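Local coordinates for protein MtVAO615 (Myceliophthora thermophila, PDB 6F72) that is probably a secreted flavoprotein oxidase that holds one FAD by two covalent links and, once reduced, reacts rapidly with oxygen, with no substrate yet identified, at residues T155-L160 / A407-F412; L99-Q104 / W482-S487; N93-V98 / S170-N175; S446-D451 / C476-S481. One frame throughout, in Å; residues are numbered along the deposited sequence.

Contact 1. Residues T155-L160 / A407-F412; sequences TGHDYL and AAYFPF. With FAD (flavin-adenine dinucleotide), chain E.
Tyr409 OH donates a hydrogen bond of 2.8 Å to His157 O. The hydroxyl stands above the carbonyl plane of His157, 53° out of it. Two waters add polar links. One donates to both Tyr159 O and Pro411 O. The other joins Tyr159 OH, accepts from Phe410 N and donates to Ala408 O.

The aromatic contact pairs Tyr159 with Tyr409. Their side chains slide past each other in opposite directions, with ring centroids 4.8 Å apart and planes at 33°. Tyr159 CE1 lies over one face of the Tyr409 ring, near the rim. Tyr159 CD1 comes within 3.4 Å of Tyr409 CZ. With CG of Tyr409 anti to N (chi1 -165°), the ring extends toward 155-160.

His157 ND1 is covalently bound to FAD C8M; Cys222 forms the second link to the flavin. His157 NE2 is hydrogen-bonded to Thr224. Tyr409 CE2 lies 3.5 Å from FAD C8M. Tyr159 OH approaches FAD C8 to 3.1 Å. Backbone N-H groups of Thr155, Gly156 and Asp158 bind the FAD phosphate oxygens.

Segment 155-160 is part of the loop that leads from strand 150-153 to strand 169-172, in the PCMH-type FAD domain. Segment 407-412 lies in the loop after helix 391-399 and leads into strand 412-419. Pro411 packs on helix 101-104, and Phe412 on helix 488-508.

Contact 2. Residues L99-Q104 / W482-S487; sequences LSQNFQ and WDWDAS. With NAG (2-acetamido-2-deoxy-beta-D-glucopyranose), chain C.
The start of the short helix 101-104 packs on two tryptophans, Trp482 and Trp484, of the loop before helix 488-508. Gln101 CB makes a CH-pi contact with the five-membered ring of Trp482, 3.5 Å from its centroid and 11° off the normal. The Gln101 chain bends at chi2 (89°). This carries its amide past Trp482 CB, almost parallel to the indole. Asn102 crosses the same indole at about a right angle, with Asn102 CA 3.5 Å from Trp482 CZ3.

Ser100 is the N-cap of this helix. Ser100 OG accepts from Phe103 N at 3.2 Å and, weakly, from Asn102 N. In segment 482-487, Asp483 OD1 accepts from Asp485 N in an Asx turn, within a type I beta turn.

Trp484 CZ2 meets Gln101 CG at 3.8 Å. Gln104 OE1 sits at the edge of the Trp484 ring, with its amide nearly coplanar with the indole; this oxygen is hydrogen-bonded to Trp84 NE1. Asp85 OD1 is shared by Trp484 NE1 and Gln101 NE2, so one carboxylate ties both segments. The sugar touches the helix through its acetyl methyl, NAG C8 lying 3.2 Å from Asn102 O. Asn122 ND2 is hydrogen-bonded to the sugar.

Contact 3. Residues N93-V98 / S170-N175; sequences NAPGDV and SLWMHN
Pro95 lies flat against the indole of Trp172. Pro95 CA stands over one face of the six-membered ring, 3.7 Å from its centroid and 10° off the normal, a CH-pi contact. Pro95 CG touches Trp172 CH2 at 4.0 Å. Asn175 ND2 lies over the opposite face, so the indole is sandwiched between the proline and an amide. CG of Trp172 is anti to N (chi1 -176°), and the ring reaches across to the 93-98 loop. The ring edge meets the backbone, with Asn93 O 3.5 Å from Trp172 CZ2.

Asn93 and His174 approach obliquely, their amide and ring planes 48° apart. His174 NE2 donates to Asn93 OD1 at 2.9 Å. The bond is bent, and the oxygen is tilted out of the imidazole plane. A water bridges Pro95 O and Ser170 OG.

Strand 169-172 lies between strands 126-129 and 150-153 in a mixed sheet of the FAD-binding domain. Lys153 of the latter strand binds Ala94 O and Asp97 O, a second tie to the loop. Glycan sugar touches Trp172 and Asn175.

The chemistry is thus mainly carbon against an aromatic face, with one direct side-chain hydrogen bond at an exposed asparagine. That bond requires a proton on His174 NE2 and should favour the histidine's present ring orientation.

Contact 4. Residues S446-D451 / C476-S481; sequences SPFYCD and CAPAGS
Phe448 and Pro478 lie side by side, pointing the same way, at the apolar centre. Pro478 CG sits over one face of the Phe448 ring, 4.1 Å from its centroid and 17° off the normal, a CH-pi contact. Closer in, Phe448 CB is 3.5 Å from Pro478 CA. The chi1 of Phe448 is 62°, placing CG between N and the carbonyl carbon; this keeps the ring beside the proline. The edge of the Phe448 ring meets Cys476 CB, 4.0 Å from Phe448 CE2. Helix 426-439 covers this side: Phe436 meets Phe448 edge-to-face, and Ile439 touches both Phe448 and Pro478.

Cys450 SG and Cys476 SG form a disulfide, 2.0 Å apart, with chi3 112°. The two cysteines form an antiparallel non-hydrogen-bonded pair, their CA atoms 4.0 Å apart. The covalent link therefore joins directly facing residues.

Further out the contact turns polar. Ala477 N donates to Tyr449 O over 2.8 Å in an almost straight bond. Cys476 CA makes a CA-H...O contact of 3.5 Å with that same Tyr449 O. A water accepts from Tyr449 N and donates to Ala477 O, so the strands are bridged by solvent here. A second water accepts from Ala479 N and lies within hydrogen-bonding distance of Pro447 O, though it has more acceptors near it than protons to give.

Strands 448-452 and 472-480 are neighbours in a seven-stranded antiparallel sheet. Such a sheet, with helices packed on it, is characteristic of the substrate domain of VAO-type flavoproteins.

How the contacts relate
Contact 1 is at the flavin and touches each of the others. Gly156 O lies 2.9 Å from Leu99 N of contact 2, a probable hydrogen bond. Tyr409 O and Gln101 NE2, 3.1 Å apart, make a second probable link to it. Contact 1 meets contact 4 through a probable hydrogen bond, Gly480 N to Phe412 O, 2.8 Å. Contacts 2 and 3 use successive segments, 93-98 and 99-104, with Gln104 NE2 3.2 Å from Val98 O. Segments 476-481 and 482-487 likewise adjoin. Contacts 3 and 4 do not touch; their centres are about 27 Å apart, on opposite sides of the chain's centre. Met173 of contact 3 also touches FAD.

Contact 1. Residues T155-L160 / A407-F412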
# COMPACT_ATOMS: atom_id res chain seq x y z
N THR A 155 3.18 9.34 1.15
CA THR A 155 2.24 9.36 2.29
C THR A 155 2.88 8.79 3.59
O THR A 155 2.39 9.05 4.70
CB THR A 155 0.96 8.53 2.01
OG1 THR A 155 1.30 7.15 1.82
CG2 THR A 155 0.22 9.02 0.77
N GLY A 156 3.95 8.01 3.43
CA GLY A 156 4.56 7.24 4.51
C GLY A 156 3.81 5.98 4.97
O GLY A 156 4.09 5.45 6.06
N HIS A 157 2.88 5.51 4.14
CA HIS A 157 2.11 4.30 4.44
C HIS A 157 2.91 3.02 4.41
O HIS A 157 2.43 2.02 4.93
CB HIS A 157 0.98 4.12 3.45
CG HIS A 157 -0.37 4.42 4.01
ND1 HIS A 157 -1.11 3.51 4.75
CD2 HIS A 157 -1.13 5.54 3.88
CE1 HIS A 157 -2.26 4.09 5.06
NE2 HIS A 157 -2.30 5.31 4.54
N ASP A 158 4.12 3.03 3.83
CA ASP A 158 4.80 1.76 3.50
C ASP A 158 5.07 0.83 4.68
O ASP A 158 5.80 1.18 5.60
CB ASP A 158 6.10 1.94 2.73
CG ASP A 158 6.51 0.64 2.02
OD1 ASP A 158 5.95 0.33 0.94
OD2 ASP A 158 7.39 -0.05 2.57
N TYR A 159 4.51 -0.38 4.58
CA TYR A 159 4.64 -1.38 5.63
C TYR A 159 6.06 -1.90 5.79
O TYR A 159 6.39 -2.46 6.82
CB TYR A 159 3.65 -2.54 5.43
CG TYR A 159 2.20 -2.16 5.61
CD1 TYR A 159 1.71 -1.76 6.86
CD2 TYR A 159 1.31 -2.20 4.54
CE1 TYR A 159 0.38 -1.40 7.02
CE2 TYR A 159 -0.03 -1.85 4.70
CZ TYR A 159 -0.49 -1.44 5.94
OH TYR A 159 -1.81 -1.10 6.12
N LEU A 160 6.89 -1.71 4.77
CA LEU A 160 8.24 -2.28 4.74
C LEU A 160 9.31 -1.21 4.97
O LEU A 160 10.50 -1.48 4.86
CB LEU A 160 8.49 -3.07 3.42
CG LEU A 160 7.63 -4.29 2.98
CD1 LEU A 160 6.28 -3.94 2.35
CD2 LEU A 160 8.39 -5.19 2.02
N ALA A 407 -8.66 4.07 9.20
CA ALA A 407 -7.94 2.81 8.99
C ALA A 407 -6.74 2.66 9.92
O ALA A 407 -5.74 3.39 9.79
CB ALA A 407 -7.53 2.67 7.53
N ALA A 408 -6.88 1.73 10.88
CA ALA A 408 -5.82 1.34 11.81
C ALA A 408 -4.55 0.98 11.07
O ALA A 408 -4.60 0.44 9.96
CB ALA A 408 -6.28 0.18 12.67
N TYR A 409 -3.41 1.34 11.66
CA TYR A 409 -2.13 0.98 11.09
C TYR A 409 -1.51 -0.15 11.87
O TYR A 409 -1.10 0.04 13.03
CB TYR A 409 -1.16 2.16 11.02
CG TYR A 409 -0.01 1.86 10.10
CD1 TYR A 409 1.09 1.10 10.54
CD2 TYR A 409 -0.02 2.32 8.77
CE1 TYR A 409 2.15 0.81 9.69
CE2 TYR A 409 1.03 2.04 7.91
CZ TYR A 409 2.11 1.29 8.36
OH TYR A 409 3.13 1.01 7.49
N PHE A 410 -1.44 -1.31 11.23
CA PHE A 410 -0.78 -2.47 11.79
C PHE A 410 0.57 -2.65 11.07
O PHE A 410 0.59 -2.93 9.88
CB PHE A 410 -1.63 -3.72 11.59
CG PHE A 410 -3.04 -3.61 12.10
CD1 PHE A 410 -3.31 -3.41 13.46
CD2 PHE A 410 -4.12 -3.77 11.23
CE1 PHE A 410 -4.62 -3.35 13.93
CE2 PHE A 410 -5.43 -3.72 11.69
CZ PHE A 410 -5.68 -3.50 13.04
N PRO A 411 1.69 -2.47 11.79
CA PRO A 411 3.05 -2.46 11.21
C PRO A 411 3.65 -3.83 10.88
O PRO A 411 4.80 -3.90 10.39
CB PRO A 411 3.88 -1.79 12.31
CG PRO A 411 3.17 -2.17 13.57
CD PRO A 411 1.71 -2.15 13.23
N PHE A 412 2.92 -4.89 11.19
CA PHE A 412 3.33 -6.26 10.89
C PHE A 412 2.32 -6.90 9.93
O PHE A 412 1.69 -7.92 10.24
CB PHE A 412 3.51 -7.09 12.18
CG PHE A 412 4.28 -6.38 13.26
CD1 PHE A 412 5.66 -6.18 13.15
CD2 PHE A 412 3.63 -5.90 14.40
CE1 PHE A 412 6.37 -5.52 14.15
CE2 PHE A 412 4.33 -5.24 15.40
CZ PHE A 412 5.70 -5.06 15.28
PA FAD E . 4.67 5.60 0.59
O1A FAD E . 5.20 4.88 1.80
O2A FAD E . 4.84 7.09 0.57
O5B FAD E . 5.36 4.95 -0.71
C5B FAD E . 5.52 3.54 -0.86
C4B FAD E . 6.68 3.21 -1.79
O4B FAD E . 6.47 3.83 -3.06
C3B FAD E . 8.03 3.68 -1.31
O3B FAD E . 8.99 2.69 -1.72
C2B FAD E . 8.29 4.97 -2.07
O2B FAD E . 9.68 5.20 -2.28
C1B FAD E . 7.55 4.73 -3.37
N9A FAD E . 6.95 5.94 -3.98
C8A FAD E . 5.82 6.55 -3.58
N7A FAD E . 5.53 7.61 -4.38
C5A FAD E . 6.49 7.68 -5.32
C6A FAD E . 6.79 8.56 -6.47
N6A FAD E . 5.98 9.60 -6.75
N1A FAD E . 7.90 8.30 -7.20
C2A FAD E . 8.73 7.26 -6.92
N3A FAD E . 8.51 6.41 -5.88
C4A FAD E . 7.43 6.57 -5.06
N1 FAD E . -2.92 -1.62 -0.74
C2 FAD E . -3.85 -2.21 -1.53
O2 FAD E . -3.49 -2.77 -2.59
N3 FAD E . -5.16 -2.21 -1.20
C4 FAD E . -5.65 -1.65 -0.07
O4 FAD E . -6.87 -1.69 0.19
C4X FAD E . -4.69 -0.98 0.83
N5 FAD E . -5.09 -0.38 1.97
C5X FAD E . -4.20 0.24 2.80
C6 FAD E . -4.64 0.86 3.99
C7 FAD E . -3.70 1.50 4.83
C7M FAD E . -4.20 2.16 6.10
C8 FAD E . -2.24 1.52 4.45
C8M FAD E . -1.16 2.26 5.24
C9 FAD E . -1.83 0.90 3.28
C9A FAD E . -2.74 0.26 2.44
N10 FAD E . -2.31 -0.35 1.24
C10 FAD E . -3.26 -1.00 0.42
C1' FAD E . -0.89 -0.38 0.90
C2' FAD E . -0.38 0.53 -0.17
O2' FAD E . -0.80 -0.01 -1.43
C3' FAD E . 1.14 0.48 -0.05
O3' FAD E . 1.56 0.69 1.32
C4' FAD E . 1.80 1.50 -0.96
O4' FAD E . 3.21 1.27 -1.00
C5' FAD E . 1.47 2.94 -0.54
O5' FAD E . 2.17 3.88 -1.33
P FAD E . 2.23 5.42 -0.87
O1P FAD E . 0.83 5.86 -0.52
O2P FAD E . 3.05 6.13 -1.91
O3P FAD E . 3.10 5.31 0.49
O HOH W 1 5.65 -1.57 9.30
O HOH W 2 -2.56 -1.28 8.69

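Contact 2. Residues L99-Q104 / W482-S487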
# COMPACT_ATOMS: atom_id res chain seq x y z
N LEU A 99 4.16 6.30 8.79
CA LEU A 99 3.07 5.79 9.63
C LEU A 99 3.45 4.56 10.49
O LEU A 99 2.77 4.27 11.50
CB LEU A 99 1.83 5.50 8.78
CG LEU A 99 0.98 6.57 8.08
CD1 LEU A 99 -0.20 5.86 7.45
CD2 LEU A 99 0.47 7.63 9.02
N SER A 100 4.53 3.87 10.13
CA SER A 100 4.89 2.62 10.81
C SER A 100 5.57 2.82 12.16
O SER A 100 6.71 3.30 12.23
CB SER A 100 5.74 1.73 9.90
OG SER A 100 6.34 0.69 10.64
N GLN A 101 4.88 2.37 13.21
CA GLN A 101 5.40 2.42 14.58
C GLN A 101 6.69 1.61 14.68
O GLN A 101 7.57 1.93 15.48
CB GLN A 101 4.38 1.89 15.60
CG GLN A 101 2.97 2.47 15.54
CD GLN A 101 2.05 1.70 14.60
OE1 GLN A 101 2.50 1.06 13.66
NE2 GLN A 101 0.74 1.78 14.85
N ASN A 102 6.81 0.56 13.86
CA ASN A 102 8.01 -0.27 13.86
C ASN A 102 9.23 0.47 13.30
O ASN A 102 10.34 0.29 13.80
CB ASN A 102 7.77 -1.59 13.13
CG ASN A 102 8.94 -2.57 13.26
OD1 ASN A 102 9.63 -2.63 14.27
ND2 ASN A 102 9.13 -3.37 12.22
N PHE A 103 9.01 1.28 12.26
CA PHE A 103 10.10 2.04 11.67
C PHE A 103 10.38 3.36 12.42
O PHE A 103 11.51 3.81 12.40
CB PHE A 103 9.93 2.20 10.13
CG PHE A 103 10.17 0.91 9.39
CD1 PHE A 103 11.47 0.48 9.10
CD2 PHE A 103 9.10 0.08 9.05
CE1 PHE A 103 11.69 -0.73 8.46
CE2 PHE A 103 9.31 -1.14 8.42
CZ PHE A 103 10.61 -1.54 8.12
N GLN A 104 9.36 3.94 13.07
CA GLN A 104 9.56 4.98 14.09
C GLN A 104 10.59 4.46 15.10
O GLN A 104 11.53 5.16 15.44
CB GLN A 104 8.26 5.34 14.81
CG GLN A 104 7.29 6.14 13.96
CD GLN A 104 5.86 6.07 14.45
OE1 GLN A 104 5.60 5.66 15.57
NE2 GLN A 104 4.92 6.49 13.60
N TRP A 482 0.60 -3.05 16.69
CA TRP A 482 1.66 -2.57 17.58
C TRP A 482 1.09 -2.46 18.99
O TRP A 482 -0.12 -2.28 19.17
CB TRP A 482 2.15 -1.22 17.09
CG TRP A 482 3.31 -0.67 17.81
CD1 TRP A 482 3.27 0.24 18.83
CD2 TRP A 482 4.69 -0.95 17.57
NE1 TRP A 482 4.53 0.54 19.24
CE2 TRP A 482 5.43 -0.17 18.49
CE3 TRP A 482 5.38 -1.78 16.68
CZ2 TRP A 482 6.84 -0.19 18.54
CZ3 TRP A 482 6.78 -1.80 16.72
CH2 TRP A 482 7.49 -1.00 17.65
N ASP A 483 1.95 -2.59 19.99
CA ASP A 483 1.52 -2.52 21.38
C ASP A 483 2.46 -1.60 22.14
O ASP A 483 3.62 -1.96 22.41
CB ASP A 483 1.45 -3.93 22.01
CG ASP A 483 0.89 -3.92 23.43
OD1 ASP A 483 0.55 -2.85 24.00
OD2 ASP A 483 0.80 -5.03 23.99
N TRP A 484 1.94 -0.42 22.48
CA TRP A 484 2.71 0.59 23.19
C TRP A 484 3.04 0.25 24.66
O TRP A 484 3.92 0.89 25.25
CB TRP A 484 2.02 1.95 23.06
CG TRP A 484 2.18 2.54 21.68
CD1 TRP A 484 1.18 2.76 20.77
CD2 TRP A 484 3.40 2.98 21.06
NE1 TRP A 484 1.70 3.32 19.62
CE2 TRP A 484 3.06 3.46 19.77
CE3 TRP A 484 4.74 3.03 21.48
CZ2 TRP A 484 4.02 3.98 18.88
CZ3 TRP A 484 5.69 3.54 20.60
CH2 TRP A 484 5.33 4.00 19.30
N ASP A 485 2.35 -0.74 25.24
CA ASP A 485 2.67 -1.26 26.59
C ASP A 485 3.76 -2.33 26.60
O ASP A 485 4.32 -2.64 27.66
CB ASP A 485 1.44 -1.87 27.24
CG ASP A 485 0.35 -0.87 27.50
OD1 ASP A 485 0.62 0.34 27.57
OD2 ASP A 485 -0.80 -1.30 27.65
N ALA A 486 4.00 -2.94 25.44
CA ALA A 486 4.97 -4.02 25.32
C ALA A 486 6.37 -3.42 25.26
O ALA A 486 6.52 -2.23 25.02
CB ALA A 486 4.67 -4.86 24.07
N SER A 487 7.39 -4.24 25.46
CA SER A 487 8.77 -3.78 25.31
C SER A 487 9.20 -3.65 23.83
O SER A 487 8.56 -4.23 22.95
CB SER A 487 9.72 -4.70 26.07
OG SER A 487 9.92 -5.90 25.35
C1 NAG C . 15.47 -0.33 16.02
C2 NAG C . 15.62 -1.06 14.67
C3 NAG C . 16.64 -2.19 14.77
C4 NAG C . 17.99 -1.73 15.37
C5 NAG C . 17.76 -0.88 16.62
C6 NAG C . 19.04 -0.19 17.08
C7 NAG C . 13.74 -1.12 13.06
C8 NAG C . 12.46 -1.82 12.71
N2 NAG C . 14.36 -1.59 14.15
O3 NAG C . 16.85 -2.75 13.47
O4 NAG C . 18.76 -2.87 15.78
O5 NAG C . 16.76 0.12 16.44
O6 NAG C . 18.89 0.09 18.47
O7 NAG C . 14.15 -0.20 12.37

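Contact 3. Residues N93-V98 / S170-N175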
# COMPACT_ATOMS: atom_id res chain seq x y z
N ASN A 93 0.56 14.40 6.73
CA ASN A 93 0.96 15.78 6.39
C ASN A 93 2.35 16.17 6.88
O ASN A 93 2.88 17.21 6.49
CB ASN A 93 -0.07 16.79 6.91
CG ASN A 93 -1.31 16.89 6.05
OD1 ASN A 93 -1.41 16.29 4.97
ND2 ASN A 93 -2.28 17.65 6.53
N ALA A 94 2.93 15.35 7.76
CA ALA A 94 4.26 15.61 8.29
C ALA A 94 5.33 15.30 7.23
O ALA A 94 5.23 14.28 6.53
CB ALA A 94 4.49 14.81 9.56
N PRO A 95 6.33 16.20 7.09
CA PRO A 95 7.38 16.04 6.07
C PRO A 95 8.19 14.76 6.16
O PRO A 95 8.31 14.04 5.18
CB PRO A 95 8.28 17.26 6.30
CG PRO A 95 7.35 18.28 6.88
CD PRO A 95 6.49 17.48 7.81
N GLY A 96 8.76 14.46 7.32
CA GLY A 96 9.68 13.34 7.43
C GLY A 96 9.16 12.13 8.18
O GLY A 96 9.92 11.18 8.38
N ASP A 97 7.89 12.15 8.59
CA ASP A 97 7.32 11.05 9.38
C ASP A 97 6.86 9.94 8.47
O ASP A 97 6.47 10.19 7.33
CB ASP A 97 6.13 11.49 10.24
CG ASP A 97 6.53 11.87 11.65
OD1 ASP A 97 6.90 13.05 11.85
OD2 ASP A 97 6.45 11.00 12.57
N VAL A 98 6.91 8.71 8.98
CA VAL A 98 6.19 7.59 8.35
C VAL A 98 5.12 7.07 9.31
O VAL A 98 5.15 7.40 10.51
CB VAL A 98 7.13 6.47 7.82
CG1 VAL A 98 7.90 6.97 6.61
CG2 VAL A 98 8.08 5.95 8.89
N SER A 170 15.17 13.08 1.39
CA SER A 170 13.90 12.51 0.94
C SER A 170 13.20 13.40 -0.08
O SER A 170 13.07 14.60 0.12
CB SER A 170 12.97 12.24 2.13
OG SER A 170 11.65 11.93 1.70
N LEU A 171 12.74 12.78 -1.17
CA LEU A 171 11.93 13.47 -2.15
C LEU A 171 10.49 13.30 -1.71
O LEU A 171 9.92 12.21 -1.80
CB LEU A 171 12.16 12.93 -3.56
CG LEU A 171 13.63 12.93 -4.00
CD1 LEU A 171 13.83 12.14 -5.28
CD2 LEU A 171 14.15 14.36 -4.14
N TRP A 172 9.94 14.38 -1.19
CA TRP A 172 8.63 14.35 -0.58
C TRP A 172 7.63 14.81 -1.61
O TRP A 172 7.61 15.99 -1.96
CB TRP A 172 8.61 15.21 0.69
CG TRP A 172 7.33 15.20 1.48
CD1 TRP A 172 6.56 14.11 1.75
CD2 TRP A 172 6.71 16.31 2.14
NE1 TRP A 172 5.48 14.47 2.52
CE2 TRP A 172 5.55 15.81 2.79
CE3 TRP A 172 7.02 17.68 2.25
CZ2 TRP A 172 4.68 16.63 3.53
CZ3 TRP A 172 6.15 18.50 3.00
CH2 TRP A 172 4.99 17.96 3.62
N MET A 173 6.79 13.88 -2.06
CA MET A 173 5.92 14.04 -3.22
C MET A 173 4.49 14.38 -2.85
O MET A 173 3.66 14.63 -3.74
CB MET A 173 5.88 12.72 -4.04
CG MET A 173 7.24 12.09 -4.28
SD MET A 173 8.45 13.25 -4.98
CE MET A 173 7.79 13.37 -6.63
N HIS A 174 4.22 14.41 -1.55
CA HIS A 174 2.89 14.59 -0.96
C HIS A 174 2.06 15.76 -1.48
O HIS A 174 0.83 15.68 -1.55
CB HIS A 174 3.03 14.72 0.58
CG HIS A 174 1.75 15.01 1.30
ND1 HIS A 174 0.63 14.21 1.21
CD2 HIS A 174 1.42 16.01 2.15
CE1 HIS A 174 -0.34 14.71 1.95
NE2 HIS A 174 0.12 15.81 2.54
N ASN A 175 2.74 16.84 -1.86
CA ASN A 175 2.07 18.09 -2.20
C ASN A 175 1.84 18.28 -3.70
O ASN A 175 1.36 19.32 -4.11
CB ASN A 175 2.85 19.27 -1.64
CG ASN A 175 2.98 19.20 -0.14
OD1 ASN A 175 1.97 19.21 0.57
ND2 ASN A 175 4.21 19.11 0.34
O HOH W 3 10.24 12.25 4.00

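Contact 4. Residues S446-D451 / C476-S481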
# COMPACT_ATOMS: atom_id res chain seq x y z
N SER A 446 -5.24 -11.54 14.62
CA SER A 446 -6.64 -11.90 14.43
C SER A 446 -7.55 -10.80 15.01
O SER A 446 -7.21 -10.25 16.04
CB SER A 446 -6.93 -13.25 15.09
OG SER A 446 -8.30 -13.59 15.07
N PRO A 447 -8.67 -10.42 14.35
CA PRO A 447 -9.04 -10.86 12.99
C PRO A 447 -8.11 -10.27 11.93
O PRO A 447 -7.20 -9.50 12.25
CB PRO A 447 -10.46 -10.31 12.81
CG PRO A 447 -10.58 -9.19 13.80
CD PRO A 447 -9.70 -9.56 14.96
N PHE A 448 -8.33 -10.67 10.68
CA PHE A 448 -7.60 -10.09 9.55
C PHE A 448 -8.51 -9.93 8.35
O PHE A 448 -9.53 -10.62 8.22
CB PHE A 448 -6.34 -10.91 9.20
CG PHE A 448 -6.64 -12.33 8.77
CD1 PHE A 448 -6.73 -13.36 9.71
CD2 PHE A 448 -6.81 -12.64 7.42
CE1 PHE A 448 -7.00 -14.67 9.31
CE2 PHE A 448 -7.07 -13.94 7.01
CZ PHE A 448 -7.17 -14.96 7.97
N TYR A 449 -8.12 -9.00 7.47
CA TYR A 449 -8.92 -8.67 6.31
C TYR A 449 -8.52 -9.48 5.09
O TYR A 449 -7.34 -9.79 4.88
CB TYR A 449 -8.84 -7.19 5.99
CG TYR A 449 -9.49 -6.32 7.05
CD1 TYR A 449 -10.90 -6.20 7.11
CD2 TYR A 449 -8.71 -5.61 7.97
CE1 TYR A 449 -11.50 -5.40 8.08
CE2 TYR A 449 -9.31 -4.80 8.94
CZ TYR A 449 -10.70 -4.70 8.99
OH TYR A 449 -11.30 -3.91 9.95
N CYS A 450 -9.54 -9.83 4.31
CA CYS A 450 -9.34 -10.35 2.97
C CYS A 450 -10.11 -9.54 1.96
O CYS A 450 -11.20 -9.03 2.24
CB CYS A 450 -9.80 -11.79 2.87
SG CYS A 450 -8.90 -12.93 3.88
N ASP A 451 -9.53 -9.44 0.77
CA ASP A 451 -10.28 -8.97 -0.36
C ASP A 451 -10.40 -10.08 -1.39
O ASP A 451 -9.54 -10.96 -1.46
CB ASP A 451 -9.63 -7.76 -0.98
CG ASP A 451 -10.55 -6.58 -0.98
OD1 ASP A 451 -10.55 -5.87 0.06
OD2 ASP A 451 -11.28 -6.39 -2.00
N CYS A 476 -5.45 -11.94 1.18
CA CYS A 476 -5.63 -11.86 2.64
C CYS A 476 -4.41 -11.25 3.30
O CYS A 476 -3.27 -11.60 2.98
CB CYS A 476 -5.95 -13.22 3.23
SG CYS A 476 -7.55 -13.82 2.65
N ALA A 477 -4.68 -10.34 4.23
CA ALA A 477 -3.62 -9.63 4.93
C ALA A 477 -3.65 -9.84 6.47
O ALA A 477 -4.14 -8.95 7.20
CB ALA A 477 -3.66 -8.15 4.57
N PRO A 478 -3.13 -10.98 6.96
CA PRO A 478 -2.90 -11.08 8.42
C PRO A 478 -1.95 -9.98 8.90
O PRO A 478 -0.80 -9.91 8.46
CB PRO A 478 -2.29 -12.47 8.58
CG PRO A 478 -2.93 -13.25 7.50
CD PRO A 478 -2.92 -12.29 6.32
N ALA A 479 -2.45 -9.12 9.78
CA ALA A 479 -1.71 -7.94 10.20
C ALA A 479 -1.59 -7.87 11.72
O ALA A 479 -2.60 -7.90 12.44
CB ALA A 479 -2.35 -6.68 9.64
N GLY A 480 -0.35 -7.77 12.18
CA GLY A 480 -0.02 -7.64 13.59
C GLY A 480 -0.06 -6.21 14.05
O GLY A 480 0.58 -5.32 13.44
N SER A 481 -0.83 -5.98 15.11
CA SER A 481 -0.92 -4.66 15.74
C SER A 481 0.35 -4.34 16.51
O SER A 481 1.11 -5.24 16.89
CB SER A 481 -2.14 -4.59 16.65
OG SER A 481 -2.21 -5.74 17.46
O HOH W 4 -4.87 -8.64 11.10
O HOH W 5 -5.95 -7.37 7.97